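Local atomic coordinates of putative exported protein (Bacteroides fragilis NCTC 9343, PDB entry 3IEE), a protein that is of unknown function but is probably an exported lipoprotein, mainly alpha-helical, with a DUF3829-like C-terminal domain. Residues P67-S72 and Q102-F107; N83-E88 and D149-F154; A158-L163 and P167-I172; A205-Q210 and E238-Q243. All blocks are in the same frame, centred on the assembly; numbering follows the deposited sequence.

The four contacts sample an all-helical chain. Contacts 1 and 3 are surface contacts on opposite sides of the chain's centre, with centres about 37 Å apart; contact 2 is partly buried, and contact 4 is buried. Contacts 1 and 2 share helix 87-119, which meets a loop in the first and, through the turn before its start, helix 123-162 in the second. Contact 3 takes up the end of that same helix and turns the chain into helix 169-189, while contact 4 pairs the next two helices. Chemistry differs with place: contact 1 is polar, contact 3 combines aliphatic packing with a water bridge, and contacts 2 and 4 rest mainly on apolar side chains.

Contact 1. Residues P67-S72 and Q102-F107; sequences PPAVVS and QARTEF
This is a polar surface contact in which one long side chain, Arg104 on helix 87-119, reaches across to the backbone of the irregular segment 67-72, in the loop between helices 43-56 and 75-78. The backbones stay well apart, Ala69 CA and Arg104 CA being 8.9 Å from each other, and the arginine spans the gap. Its CG stands opposite the backbone N (chi1 -177°) and the chain is extended as far as NE, which carries the guanidinium out to the loop. There NH2 donates to Val70 O at 2.8 Å, with an N-H...O angle of 144°. The donor lies in the carbonyl plane on a lone pair, whereas the oxygen is tilted 23° from the guanidinium plane. A water provides a second link: it accepts from Arg104 NH1 at 2.9 Å and donates to Val70 O at 3.1 Å, so the carbonyl oxygen receives two bonds. Ala69 CB packs 3.6 Å from Arg104 NH2, and Val70 CG2 lies 4.0 Å from the same nitrogen. Arg104 NE makes a weak hydrogen bond to Met40 O of helix 17-40, and Val70 also touches Met40. An extended, polyproline-like loop thus lies across an all-helical bundle, joined to it by an arginine-to-carbonyl bond.

Contact 2. Residues N83-E88 and D149-F154; sequences NCFNEE and DILSPF. With EDO (1,2-ethanediol), chain G.
Phe85 and Phe154 meet where the turn leading into helix 87-119 packs on helix 123-162, a turn-to-helix contact within an alpha-helical bundle. The evidence is in the side chains, since the nearest CA atoms, those of Phe85 and Phe154, are 7.9 Å apart. Phe85 makes the largest contribution, with Phe154 close behind. The CG of Phe85 lies beside the backbone N and opposite the carbonyl carbon (chi1 -62°), and although its CB does not aim at the other segment, the far end of the ring does. CE1 comes 3.6 Å from Leu151 CD2, and CZ is only slightly farther from the same methyl, which approaches the ring obliquely. At the ring edge, near its plane, CE1 also meets Phe154 CB, at 4.2 Å. The two phenylalanines therefore touch through a ring edge and a methylene.

Leu151 uses a single branch: CD2 does the touching. Around the pair, Tyr29 of helix 17-40 packs edge-to-face with Phe85 and also touches Leu151, so helix 17-40 covers the Phe85-Leu151 pair, both of which are buried. The helix carrying Leu151 is kinked at Pro153, and Phe154 N makes a weak bond to Leu151 O.

Toward the solvent, Asn86 occupies the N-cap position of helix 87-119. Its CG sits between the backbone N and the carbonyl carbon (chi1 61°); the side chain caps a backbone N of the first turn, and OD1 is also hydrogen-bonded to Thr89 OG1. The amide plane stands 87° from the plane of the Phe154 ring, and its nitrogen ND2 lies 4.1 Å from Phe154 CZ.

Contact 3. Residues A158-L163 and P167-I172; sequences AELVLL and PLKAQI. With EDO (1,2-ethanediol), chain B.
Leu163 and Lys169 face each other across a helical hairpin, in which the end of helix 123-162 turns through a short loop into helix 169-189. Their CA atoms are 5.5 Å apart. In the first shell, the aliphatic part of Lys169 lies against Leu163: CG is 3.7 Å from Leu163 CB, and CD is 3.6 Å from Leu163 O. The leucine's branches reach past the lysine to Ile172, with Leu163 CD1 3.9 Å from Ile172 CG2 and Leu163 CD2 4.0 Å from Ile172 CD1. The Leu160 side chain crosses that of Lys169 at about a right angle, its CD2 4.2 Å from Lys169 CD.

What positions these groups lies one shell out. Leu163 is the first residue to leave helical geometry and Leu168 holds the N-cap position of the next helix; the short turn joining the two helix ends puts Leu163 beside Lys169. Met173, farther along helix 169-189, packs on Leu160 and Leu163. Nearby, Glu159 OE2 forms a salt bridge with Arg176 and accepts a hydrogen bond from an ethanediol, probably left from crystallisation. The lysine turns about its CG-CD bond (chi3 83°), swinging its amine back toward the first helix, where a water accepts from Lys169 NZ at 2.8 Å and donates to Leu160 O at 2.7 Å.

Contact 4. Residues A205-Q210 and E238-Q243; sequences AELTKQ and ETFIKQ
Leu207 sets its CD2 methyl against the side chains of two consecutive residues of the neighbouring helix, 3.7 Å from Ile241 CG1 and 3.8 Å from Phe240 CD1. The leucine belongs to helix 197-215 and its partners to helix 224-247. Over these short segments the axes run nearly antiparallel, at 157° between their N-to-C directions, and come within 10.5 Å. At this separation the contact is made by side chains. The nearest CA atoms, those of Thr208 and Ile241, are 7.4 Å apart.

The leucine CG points opposite its backbone N (chi1 -174°), which directs the branched end at the other helix, where CD2 touches both partners. It meets Phe240 CD1 obliquely, and the two side chains cross at about a right angle. Ile241 works with several branches. CG1 takes up the leucine, while CD1 turns to Thr208, 3.8 Å from its OG1; CG2 is equally close to that oxygen. This hydroxyl nevertheless has its polar partner on its own helix, a hydrogen bond to Val204 O, so its contact with the isoleucine is one of van der Waals packing.

Around this layer, Met182 of helix 169-189 touches both Leu207 and Phe240, and Ala264 of helix 255-268 packs on Phe240, completing a four-helix cluster. Ile241 also rests on Val204 and Leu211, about one turn before and after Leu207 on helix 197-215. With the threonine hydroxyl satisfied locally and only apolar side chains otherwise meeting, the pairing here probably rests on shape and burial, consistent with a hydrophobic core between antiparallel helices.

Contact 1. Residues P67-S72 and Q102-F107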
loop_
_atom_site.group_PDB
_atom_site.type_symbol
_atom_site.label_atom_id
_atom_site.label_comp_id
_atom_site.label_asym_id
_atom_site.label_seq_id
_atom_site.Cartn_x
_atom_site.Cartn_y
_atom_site.Cartn_z
ATOM N N PRO A 67 17.433 -7.097 5.612
ATOM C CA PRO A 67 16.281 -7.997 5.770
ATOM C C PRO A 67 16.215 -8.982 4.591
ATOM O O PRO A 67 16.347 -8.590 3.437
ATOM C CB PRO A 67 15.071 -7.062 5.803
ATOM C CG PRO A 67 15.529 -5.758 5.362
ATOM C CD PRO A 67 17.015 -5.679 5.533
ATOM N N PRO A 68 16.055 -10.268 4.884
ATOM C CA PRO A 68 15.947 -11.304 3.842
ATOM C C PRO A 68 14.574 -11.236 3.133
ATOM O O PRO A 68 13.600 -10.723 3.692
ATOM C CB PRO A 68 16.053 -12.589 4.652
ATOM C CG PRO A 68 15.449 -12.223 5.976
ATOM C CD PRO A 68 15.890 -10.821 6.246
ATOM N N ALA A 69 14.502 -11.707 1.898
ATOM C CA ALA A 69 13.220 -11.692 1.181
ATOM C C ALA A 69 12.433 -12.884 1.694
ATOM O O ALA A 69 12.908 -14.035 1.567
ATOM C CB ALA A 69 13.426 -11.819 -0.327
ATOM N N VAL A 70 11.264 -12.622 2.265
ATOM C CA VAL A 70 10.370 -13.714 2.701
ATOM C C VAL A 70 9.774 -14.487 1.509
ATOM O O VAL A 70 9.552 -13.936 0.432
ATOM C CB VAL A 70 9.219 -13.212 3.645
ATOM C CG1 VAL A 70 9.832 -12.571 4.927
ATOM C CG2 VAL A 70 8.226 -12.269 2.911
ATOM N N VAL A 71 9.528 -15.765 1.731
ATOM C CA VAL A 71 8.903 -16.623 0.728
ATOM C C VAL A 71 7.476 -16.139 0.521
ATOM O O VAL A 71 6.769 -15.786 1.482
ATOM C CB VAL A 71 8.865 -18.135 1.165
ATOM C CG1 VAL A 71 8.072 -18.317 2.471
ATOM C CG2 VAL A 71 8.267 -19.003 0.073
ATOM N N SER A 72 7.073 -16.124 -0.740
ATOM C CA SER A 72 5.730 -15.741 -1.134
ATOM C C SER A 72 4.696 -16.682 -0.500
ATOM O O SER A 72 4.842 -17.916 -0.594
ATOM C CB SER A 72 5.636 -15.805 -2.659
ATOM O OG SER A 72 4.316 -15.568 -3.111
ATOM N N GLN A 102 7.853 -11.137 -10.583
ATOM C CA GLN A 102 9.036 -11.144 -11.484
ATOM C C GLN A 102 10.008 -10.020 -11.105
ATOM O O GLN A 102 11.211 -10.264 -10.987
ATOM C CB GLN A 102 8.630 -11.032 -12.963
ATOM C CG GLN A 102 8.094 -12.360 -13.564
ATOM C CD GLN A 102 7.734 -12.310 -15.069
ATOM O OE1 GLN A 102 8.137 -11.397 -15.790
ATOM N NE2 GLN A 102 6.958 -13.302 -15.525
ATOM N N ALA A 103 9.482 -8.807 -10.888
ATOM C CA ALA A 103 10.324 -7.674 -10.498
ATOM C C ALA A 103 11.011 -7.918 -9.169
ATOM O O ALA A 103 12.195 -7.581 -9.007
ATOM C CB ALA A 103 9.553 -6.351 -10.503
ATOM N N ARG A 104 10.302 -8.561 -8.241
ATOM C CA ARG A 104 10.828 -8.836 -6.919
ATOM C C ARG A 104 11.947 -9.889 -6.979
ATOM O O ARG A 104 12.984 -9.712 -6.340
ATOM C CB ARG A 104 9.679 -9.278 -6.020
ATOM C CG ARG A 104 10.049 -9.525 -4.596
ATOM C CD ARG A 104 8.794 -9.773 -3.763
ATOM N NE ARG A 104 9.148 -10.043 -2.364
ATOM C CZ ARG A 104 9.544 -11.219 -1.921
ATOM N NH1 ARG A 104 9.596 -12.246 -2.745
ATOM N NH2 ARG A 104 9.848 -11.373 -0.649
ATOM N N THR A 105 11.720 -10.956 -7.754
ATOM C CA THR A 105 12.733 -11.983 -8.038
ATOM C C THR A 105 14.018 -11.373 -8.539
ATOM O O THR A 105 15.104 -11.632 -7.987
ATOM C CB THR A 105 12.213 -13.008 -9.060
ATOM O OG1 THR A 105 11.046 -13.623 -8.514
ATOM C CG2 THR A 105 13.313 -14.068 -9.341
ATOM N N GLU A 106 13.877 -10.497 -9.525
ATOM C CA GLU A 106 15.005 -9.815 -10.159
ATOM C C GLU A 106 15.726 -8.912 -9.152
ATOM O O GLU A 106 16.952 -8.894 -9.063
ATOM C CB GLU A 106 14.497 -8.946 -11.301
ATOM C CG GLU A 106 14.050 -9.706 -12.529
ATOM C CD GLU A 106 14.166 -8.835 -13.765
ATOM O OE1 GLU A 106 15.326 -8.643 -14.235
ATOM O OE2 GLU A 106 13.111 -8.348 -14.232
ATOM N N PHE A 107 14.943 -8.153 -8.402
ATOM C CA PHE A 107 15.488 -7.207 -7.439
ATOM C C PHE A 107 16.411 -7.936 -6.480
ATOM O O PHE A 107 17.537 -7.492 -6.197
ATOM C CB PHE A 107 14.346 -6.571 -6.640
ATOM C CG PHE A 107 14.800 -5.569 -5.595
ATOM C CD1 PHE A 107 14.991 -4.239 -5.932
ATOM C CD2 PHE A 107 14.944 -5.944 -4.254
ATOM C CE1 PHE A 107 15.350 -3.313 -4.980
ATOM C CE2 PHE A 107 15.329 -5.001 -3.293
ATOM C CZ PHE A 107 15.527 -3.682 -3.668
HETATM O O HOH W 1 10.838 -14.851 -2.265
#

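Contact 2. Residues N83-E88 and D149-F154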
loop_
_atom_site.group_PDB
_atom_site.type_symbol
_atom_site.label_atom_id
_atom_site.label_comp_id
_atom_site.label_asym_id
_atom_site.label_seq_id
_atom_site.Cartn_x
_atom_site.Cartn_y
_atom_site.Cartn_z
ATOM N N ASN A 83 -14.322 -15.901 -10.494
ATOM C CA ASN A 83 -15.277 -15.374 -11.452
ATOM C C ASN A 83 -16.221 -14.300 -10.882
ATOM O O ASN A 83 -17.125 -13.780 -11.572
ATOM C CB ASN A 83 -16.048 -16.515 -12.161
ATOM C CG ASN A 83 -17.002 -17.281 -11.236
ATOM O OD1 ASN A 83 -17.139 -16.930 -10.029
ATOM N ND2 ASN A 83 -17.712 -18.259 -11.800
ATOM N N CYS A 84 -16.007 -13.981 -9.614
ATOM C CA CYS A 84 -16.596 -12.811 -8.979
ATOM C C CYS A 84 -16.055 -11.523 -9.599
ATOM O O CYS A 84 -16.669 -10.460 -9.434
ATOM C CB CYS A 84 -16.367 -12.837 -7.456
ATOM S SG CYS A 84 -14.693 -12.852 -6.957
ATOM N N PHE A 85 -14.963 -11.637 -10.357
ATOM C CA PHE A 85 -14.414 -10.524 -11.141
ATOM C C PHE A 85 -14.650 -10.841 -12.619
ATOM O O PHE A 85 -14.645 -12.048 -13.003
ATOM C CB PHE A 85 -12.924 -10.385 -10.900
ATOM C CG PHE A 85 -12.570 -10.075 -9.461
ATOM C CD1 PHE A 85 -12.796 -8.824 -8.913
ATOM C CD2 PHE A 85 -12.015 -11.052 -8.657
ATOM C CE1 PHE A 85 -12.460 -8.568 -7.612
ATOM C CE2 PHE A 85 -11.682 -10.780 -7.352
ATOM C CZ PHE A 85 -11.914 -9.574 -6.826
ATOM N N ASN A 86 -14.825 -9.792 -13.427
ATOM C CA ASN A 86 -15.004 -10.003 -14.862
ATOM C C ASN A 86 -13.679 -10.417 -15.510
ATOM O O ASN A 86 -12.632 -10.283 -14.899
ATOM C CB ASN A 86 -15.674 -8.795 -15.526
ATOM C CG ASN A 86 -14.871 -7.536 -15.397
ATOM O OD1 ASN A 86 -13.642 -7.544 -15.556
ATOM N ND2 ASN A 86 -15.547 -6.442 -15.089
ATOM N N GLU A 87 -13.733 -10.940 -16.726
ATOM C CA GLU A 87 -12.572 -11.612 -17.296
ATOM C C GLU A 87 -11.421 -10.619 -17.436
ATOM O O GLU A 87 -10.276 -10.976 -17.194
ATOM C CB GLU A 87 -12.906 -12.273 -18.641
ATOM C CG GLU A 87 -13.818 -13.499 -18.479
ATOM C CD GLU A 87 -13.202 -14.588 -17.635
ATOM O OE1 GLU A 87 -12.271 -15.276 -18.125
ATOM O OE2 GLU A 87 -13.648 -14.757 -16.480
ATOM N N GLU A 88 -11.746 -9.389 -17.797
ATOM C CA GLU A 88 -10.715 -8.374 -17.980
ATOM C C GLU A 88 -9.972 -8.077 -16.668
ATOM O O GLU A 88 -8.747 -7.900 -16.626
ATOM C CB GLU A 88 -11.349 -7.091 -18.482
ATOM C CG GLU A 88 -10.341 -5.974 -18.659
ATOM C CD GLU A 88 -10.951 -4.811 -19.382
ATOM O OE1 GLU A 88 -11.259 -4.987 -20.586
ATOM O OE2 GLU A 88 -11.137 -3.749 -18.744
ATOM N N ASP A 149 -5.931 -0.390 -6.939
ATOM C CA ASP A 149 -6.750 0.461 -7.820
ATOM C C ASP A 149 -7.772 -0.348 -8.635
ATOM O O ASP A 149 -8.893 0.073 -8.785
ATOM C CB ASP A 149 -5.898 1.245 -8.809
ATOM C CG ASP A 149 -5.031 2.365 -8.158
ATOM O OD1 ASP A 149 -5.233 2.757 -6.995
ATOM O OD2 ASP A 149 -4.092 2.811 -8.878
ATOM N N ILE A 150 -7.354 -1.507 -9.141
ATOM C CA ILE A 150 -8.237 -2.441 -9.867
ATOM C C ILE A 150 -9.390 -2.889 -8.981
ATOM O O ILE A 150 -10.578 -2.901 -9.406
ATOM C CB ILE A 150 -7.422 -3.652 -10.399
ATOM C CG1 ILE A 150 -6.483 -3.200 -11.540
ATOM C CG2 ILE A 150 -8.347 -4.799 -10.860
ATOM C CD1 ILE A 150 -5.328 -4.132 -11.790
ATOM N N LEU A 151 -9.045 -3.259 -7.747
ATOM C CA LEU A 151 -10.037 -3.819 -6.790
ATOM C C LEU A 151 -11.062 -2.807 -6.269
ATOM O O LEU A 151 -12.240 -3.163 -5.950
ATOM C CB LEU A 151 -9.319 -4.488 -5.627
ATOM C CG LEU A 151 -8.539 -5.742 -6.031
ATOM C CD1 LEU A 151 -7.691 -6.224 -4.841
ATOM C CD2 LEU A 151 -9.428 -6.899 -6.541
ATOM N N SER A 152 -10.612 -1.559 -6.129
ATOM C CA SER A 152 -11.410 -0.529 -5.469
ATOM C C SER A 152 -12.901 -0.428 -5.861
ATOM O O SER A 152 -13.800 -0.408 -4.996
ATOM C CB SER A 152 -10.667 0.807 -5.610
ATOM O OG SER A 152 -11.387 1.793 -4.919
ATOM N N PRO A 153 -13.187 -0.315 -7.163
ATOM C CA PRO A 153 -14.602 -0.241 -7.574
ATOM C C PRO A 153 -15.435 -1.469 -7.202
ATOM O O PRO A 153 -16.632 -1.347 -6.828
ATOM C CB PRO A 153 -14.526 -0.028 -9.096
ATOM C CG PRO A 153 -13.157 -0.237 -9.505
ATOM C CD PRO A 153 -12.255 -0.216 -8.296
ATOM N N PHE A 154 -14.799 -2.642 -7.240
ATOM C CA PHE A 154 -15.489 -3.910 -6.993
ATOM C C PHE A 154 -15.693 -4.154 -5.510
ATOM O O PHE A 154 -16.762 -4.630 -5.103
ATOM C CB PHE A 154 -14.711 -5.039 -7.650
ATOM C CG PHE A 154 -14.550 -4.805 -9.124
ATOM C CD1 PHE A 154 -15.697 -4.515 -9.900
ATOM C CD2 PHE A 154 -13.314 -4.679 -9.699
ATOM C CE1 PHE A 154 -15.595 -4.211 -11.281
ATOM C CE2 PHE A 154 -13.205 -4.398 -11.105
ATOM C CZ PHE A 154 -14.352 -4.140 -11.867
HETATM C C1 EDO G . -9.050 -15.549 -15.386
HETATM O O1 EDO G . -8.323 -16.729 -15.081
HETATM C C2 EDO G . -9.668 -15.555 -16.766
HETATM O O2 EDO G . -9.704 -14.203 -17.273
#

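Contact 3. Residues A158-L163 and P167-I172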
loop_
_atom_site.group_PDB
_atom_site.type_symbol
_atom_site.label_atom_id
_atom_site.label_comp_id
_atom_site.label_asym_id
_atom_site.label_seq_id
_atom_site.Cartn_x
_atom_site.Cartn_y
_atom_site.Cartn_z
ATOM N N ALA A 158 -19.196 -4.585 -3.449
ATOM C CA ALA A 158 -19.324 -5.760 -2.570
ATOM C C ALA A 158 -19.780 -5.307 -1.168
ATOM O O ALA A 158 -20.676 -5.940 -0.535
ATOM C CB ALA A 158 -18.010 -6.519 -2.520
ATOM N N GLU A 159 -19.188 -4.211 -0.697
ATOM C CA GLU A 159 -19.637 -3.603 0.587
ATOM C C GLU A 159 -21.101 -3.238 0.620
ATOM O O GLU A 159 -21.795 -3.444 1.618
ATOM C CB GLU A 159 -18.757 -2.397 0.989
ATOM C CG GLU A 159 -17.333 -2.720 1.261
ATOM C CD GLU A 159 -16.423 -1.494 1.369
ATOM O OE1 GLU A 159 -16.941 -0.385 1.222
ATOM O OE2 GLU A 159 -15.179 -1.672 1.553
ATOM N N LEU A 160 -21.588 -2.645 -0.449
ATOM C CA LEU A 160 -22.974 -2.237 -0.535
ATOM C C LEU A 160 -23.878 -3.455 -0.383
ATOM O O LEU A 160 -24.923 -3.384 0.280
ATOM C CB LEU A 160 -23.239 -1.554 -1.871
ATOM C CG LEU A 160 -22.668 -0.160 -2.036
ATOM C CD1 LEU A 160 -22.668 0.227 -3.481
ATOM C CD2 LEU A 160 -23.502 0.799 -1.232
ATOM N N VAL A 161 -23.486 -4.575 -0.973
ATOM C CA VAL A 161 -24.257 -5.828 -0.790
ATOM C C VAL A 161 -24.248 -6.343 0.669
ATOM O O VAL A 161 -25.309 -6.690 1.251
ATOM C CB VAL A 161 -23.768 -6.948 -1.804
ATOM C CG1 VAL A 161 -24.369 -8.347 -1.486
ATOM C CG2 VAL A 161 -24.077 -6.563 -3.234
ATOM N N LEU A 162 -23.058 -6.443 1.243
ATOM C CA LEU A 162 -22.909 -7.004 2.552
ATOM C C LEU A 162 -23.476 -6.114 3.660
ATOM O O LEU A 162 -23.812 -6.620 4.736
ATOM C CB LEU A 162 -21.452 -7.354 2.800
ATOM C CG LEU A 162 -20.844 -8.454 1.861
ATOM C CD1 LEU A 162 -19.377 -8.703 2.156
ATOM C CD2 LEU A 162 -21.645 -9.733 1.983
ATOM N N LEU A 163 -23.620 -4.814 3.399
ATOM C CA LEU A 163 -24.062 -3.863 4.422
ATOM C C LEU A 163 -25.476 -3.376 4.196
ATOM O O LEU A 163 -25.925 -2.399 4.820
ATOM C CB LEU A 163 -23.100 -2.661 4.448
ATOM C CG LEU A 163 -21.701 -2.975 4.905
ATOM C CD1 LEU A 163 -20.740 -1.736 4.603
ATOM C CD2 LEU A 163 -21.681 -3.388 6.394
ATOM N N PRO A 167 -27.746 0.077 9.365
ATOM C CA PRO A 167 -28.055 1.517 9.401
ATOM C C PRO A 167 -26.802 2.411 9.344
ATOM O O PRO A 167 -26.936 3.591 9.043
ATOM C CB PRO A 167 -28.777 1.698 10.749
ATOM C CG PRO A 167 -28.395 0.546 11.569
ATOM C CD PRO A 167 -28.146 -0.609 10.605
ATOM N N LEU A 168 -25.630 1.849 9.630
ATOM C CA LEU A 168 -24.360 2.593 9.546
ATOM C C LEU A 168 -23.507 2.260 8.319
ATOM O O LEU A 168 -22.302 2.553 8.305
ATOM C CB LEU A 168 -23.542 2.370 10.797
ATOM C CG LEU A 168 -24.213 2.709 12.119
ATOM C CD1 LEU A 168 -23.311 2.314 13.230
ATOM C CD2 LEU A 168 -24.573 4.196 12.190
ATOM N N LYS A 169 -24.133 1.728 7.271
ATOM C CA LYS A 169 -23.417 1.392 6.036
ATOM C C LYS A 169 -22.554 2.544 5.530
ATOM O O LYS A 169 -21.391 2.342 5.243
ATOM C CB LYS A 169 -24.437 0.964 4.980
ATOM C CG LYS A 169 -23.908 0.837 3.552
ATOM C CD LYS A 169 -24.974 0.269 2.638
ATOM C CE LYS A 169 -25.939 1.292 2.132
ATOM N NZ LYS A 169 -27.317 0.655 2.066
ATOM N N ALA A 170 -23.122 3.747 5.385
ATOM C CA ALA A 170 -22.320 4.878 4.861
ATOM C C ALA A 170 -21.077 5.164 5.706
ATOM O O ALA A 170 -19.950 5.392 5.175
ATOM C CB ALA A 170 -23.163 6.179 4.706
ATOM N N GLN A 171 -21.259 5.160 7.020
ATOM C CA GLN A 171 -20.162 5.443 7.948
ATOM C C GLN A 171 -19.093 4.336 7.851
ATOM O O GLN A 171 -17.886 4.591 7.702
ATOM C CB GLN A 171 -20.687 5.605 9.388
ATOM C CG GLN A 171 -21.593 6.840 9.604
ATOM C CD GLN A 171 -22.981 6.742 9.038
ATOM O OE1 GLN A 171 -23.433 5.660 8.653
ATOM N NE2 GLN A 171 -23.728 7.874 9.041
ATOM N N ILE A 172 -19.539 3.084 7.897
ATOM C CA ILE A 172 -18.626 1.928 7.777
ATOM C C ILE A 172 -17.801 2.002 6.466
ATOM O O ILE A 172 -16.562 1.846 6.457
ATOM C CB ILE A 172 -19.414 0.582 7.887
ATOM C CG1 ILE A 172 -20.066 0.435 9.265
ATOM C CG2 ILE A 172 -18.466 -0.619 7.625
ATOM C CD1 ILE A 172 -21.192 -0.642 9.319
HETATM C C1 EDO B . -11.710 -2.287 1.827
HETATM O O1 EDO B . -11.745 -2.664 3.196
HETATM C C2 EDO B . -12.301 -3.379 0.933
HETATM O O2 EDO B . -13.658 -3.756 1.224
HETATM O O HOH W 2 -26.568 -1.198 0.044
#

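Contact 4. Residues A205-Q210 and E238-Q243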
loop_
_atom_site.group_PDB
_atom_site.type_symbol
_atom_site.label_atom_id
_atom_site.label_comp_id
_atom_site.label_asym_id
_atom_site.label_seq_id
_atom_site.Cartn_x
_atom_site.Cartn_y
_atom_site.Cartn_z
ATOM N N ALA A 205 -5.507 15.048 -1.746
ATOM C CA ALA A 205 -6.707 15.713 -2.247
ATOM C C ALA A 205 -7.875 14.727 -2.333
ATOM O O ALA A 205 -9.013 15.088 -2.046
ATOM C CB ALA A 205 -6.408 16.371 -3.650
ATOM N N GLU A 206 -7.617 13.466 -2.686
ATOM C CA GLU A 206 -8.680 12.431 -2.676
ATOM C C GLU A 206 -9.166 12.206 -1.262
ATOM O O GLU A 206 -10.387 12.115 -1.010
ATOM C CB GLU A 206 -8.190 11.101 -3.216
ATOM C CG GLU A 206 -7.910 11.096 -4.699
ATOM C CD GLU A 206 -7.301 9.775 -5.175
ATOM O OE1 GLU A 206 -7.335 8.745 -4.425
ATOM O OE2 GLU A 206 -6.764 9.799 -6.320
ATOM N N LEU A 207 -8.213 12.075 -0.346
ATOM C CA LEU A 207 -8.555 11.870 1.063
ATOM C C LEU A 207 -9.418 13.025 1.571
ATOM O O LEU A 207 -10.396 12.833 2.309
ATOM C CB LEU A 207 -7.303 11.657 1.888
ATOM C CG LEU A 207 -7.547 11.284 3.370
ATOM C CD1 LEU A 207 -8.482 10.090 3.583
ATOM C CD2 LEU A 207 -6.193 11.070 4.045
ATOM N N THR A 208 -9.027 14.236 1.199
ATOM C CA THR A 208 -9.801 15.424 1.591
ATOM C C THR A 208 -11.256 15.381 1.061
ATOM O O THR A 208 -12.182 15.655 1.803
ATOM C CB THR A 208 -9.078 16.682 1.163
ATOM O OG1 THR A 208 -7.800 16.764 1.829
ATOM C CG2 THR A 208 -9.923 17.931 1.487
ATOM N N LYS A 209 -11.435 15.021 -0.225
ATOM C CA LYS A 209 -12.762 14.830 -0.781
ATOM C C LYS A 209 -13.546 13.767 -0.023
ATOM O O LYS A 209 -14.746 13.955 0.245
ATOM C CB LYS A 209 -12.695 14.440 -2.260
ATOM C CG LYS A 209 -12.270 15.562 -3.156
ATOM C CD LYS A 209 -12.001 15.041 -4.609
ATOM C CE LYS A 209 -10.699 15.660 -5.263
ATOM N NZ LYS A 209 -9.661 14.631 -5.800
ATOM N N GLN A 210 -12.889 12.644 0.329
ATOM C CA GLN A 210 -13.555 11.605 1.115
ATOM C C GLN A 210 -13.994 12.160 2.479
ATOM O O GLN A 210 -15.101 11.891 2.991
ATOM C CB GLN A 210 -12.625 10.372 1.261
ATOM C CG GLN A 210 -12.415 9.690 -0.095
ATOM C CD GLN A 210 -11.227 8.811 -0.184
ATOM O OE1 GLN A 210 -10.566 8.492 0.807
ATOM N NE2 GLN A 210 -10.904 8.446 -1.424
ATOM N N GLU A 238 -8.375 14.134 9.659
ATOM C CA GLU A 238 -8.037 15.521 9.455
ATOM C C GLU A 238 -6.619 15.841 9.977
ATOM O O GLU A 238 -5.831 16.510 9.297
ATOM C CB GLU A 238 -9.111 16.386 10.058
ATOM C CG GLU A 238 -8.880 17.871 9.785
ATOM C CD GLU A 238 -10.117 18.713 9.804
ATOM O OE1 GLU A 238 -11.231 18.191 9.832
ATOM O OE2 GLU A 238 -9.961 19.957 9.793
ATOM N N THR A 239 -6.286 15.329 11.158
ATOM C CA THR A 239 -4.920 15.467 11.691
ATOM C C THR A 239 -3.880 14.862 10.755
ATOM O O THR A 239 -2.793 15.424 10.527
ATOM C CB THR A 239 -4.859 14.785 13.072
ATOM O OG1 THR A 239 -5.744 15.512 13.932
ATOM C CG2 THR A 239 -3.443 14.742 13.669
ATOM N N PHE A 240 -4.216 13.705 10.220
ATOM C CA PHE A 240 -3.328 13.006 9.286
ATOM C C PHE A 240 -3.087 13.836 8.009
ATOM O O PHE A 240 -1.951 14.008 7.564
ATOM C CB PHE A 240 -3.926 11.656 8.948
ATOM C CG PHE A 240 -3.120 10.867 7.969
ATOM C CD1 PHE A 240 -3.352 10.945 6.584
ATOM C CD2 PHE A 240 -2.175 9.992 8.424
ATOM C CE1 PHE A 240 -2.599 10.145 5.669
ATOM C CE2 PHE A 240 -1.440 9.225 7.542
ATOM C CZ PHE A 240 -1.655 9.281 6.189
ATOM N N ILE A 241 -4.168 14.361 7.442
ATOM C CA ILE A 241 -4.061 15.202 6.253
ATOM C C ILE A 241 -3.125 16.376 6.510
ATOM O O ILE A 241 -2.240 16.691 5.694
ATOM C CB ILE A 241 -5.436 15.707 5.798
ATOM C CG1 ILE A 241 -6.330 14.563 5.265
ATOM C CG2 ILE A 241 -5.315 16.903 4.759
ATOM C CD1 ILE A 241 -7.768 15.004 5.147
ATOM N N LYS A 242 -3.300 17.022 7.648
ATOM C CA LYS A 242 -2.489 18.191 7.998
ATOM C C LYS A 242 -0.995 17.796 8.192
ATOM O O LYS A 242 -0.090 18.542 7.782
ATOM C CB LYS A 242 -3.073 18.912 9.211
ATOM C CG LYS A 242 -4.385 19.620 8.853
ATOM C CD LYS A 242 -5.020 20.551 9.938
ATOM C CE LYS A 242 -5.680 19.802 11.081
ATOM N NZ LYS A 242 -6.646 20.647 11.894
ATOM N N GLN A 243 -0.755 16.653 8.807
ATOM C CA GLN A 243 0.619 16.155 8.994
ATOM C C GLN A 243 1.266 15.846 7.632
ATOM O O GLN A 243 2.436 16.140 7.424
ATOM C CB GLN A 243 0.620 14.904 9.863
ATOM C CG GLN A 243 0.346 15.134 11.352
ATOM C CD GLN A 243 0.676 13.862 12.182
ATOM O OE1 GLN A 243 0.831 12.744 11.641
ATOM N NE2 GLN A 243 0.826 14.041 13.478
#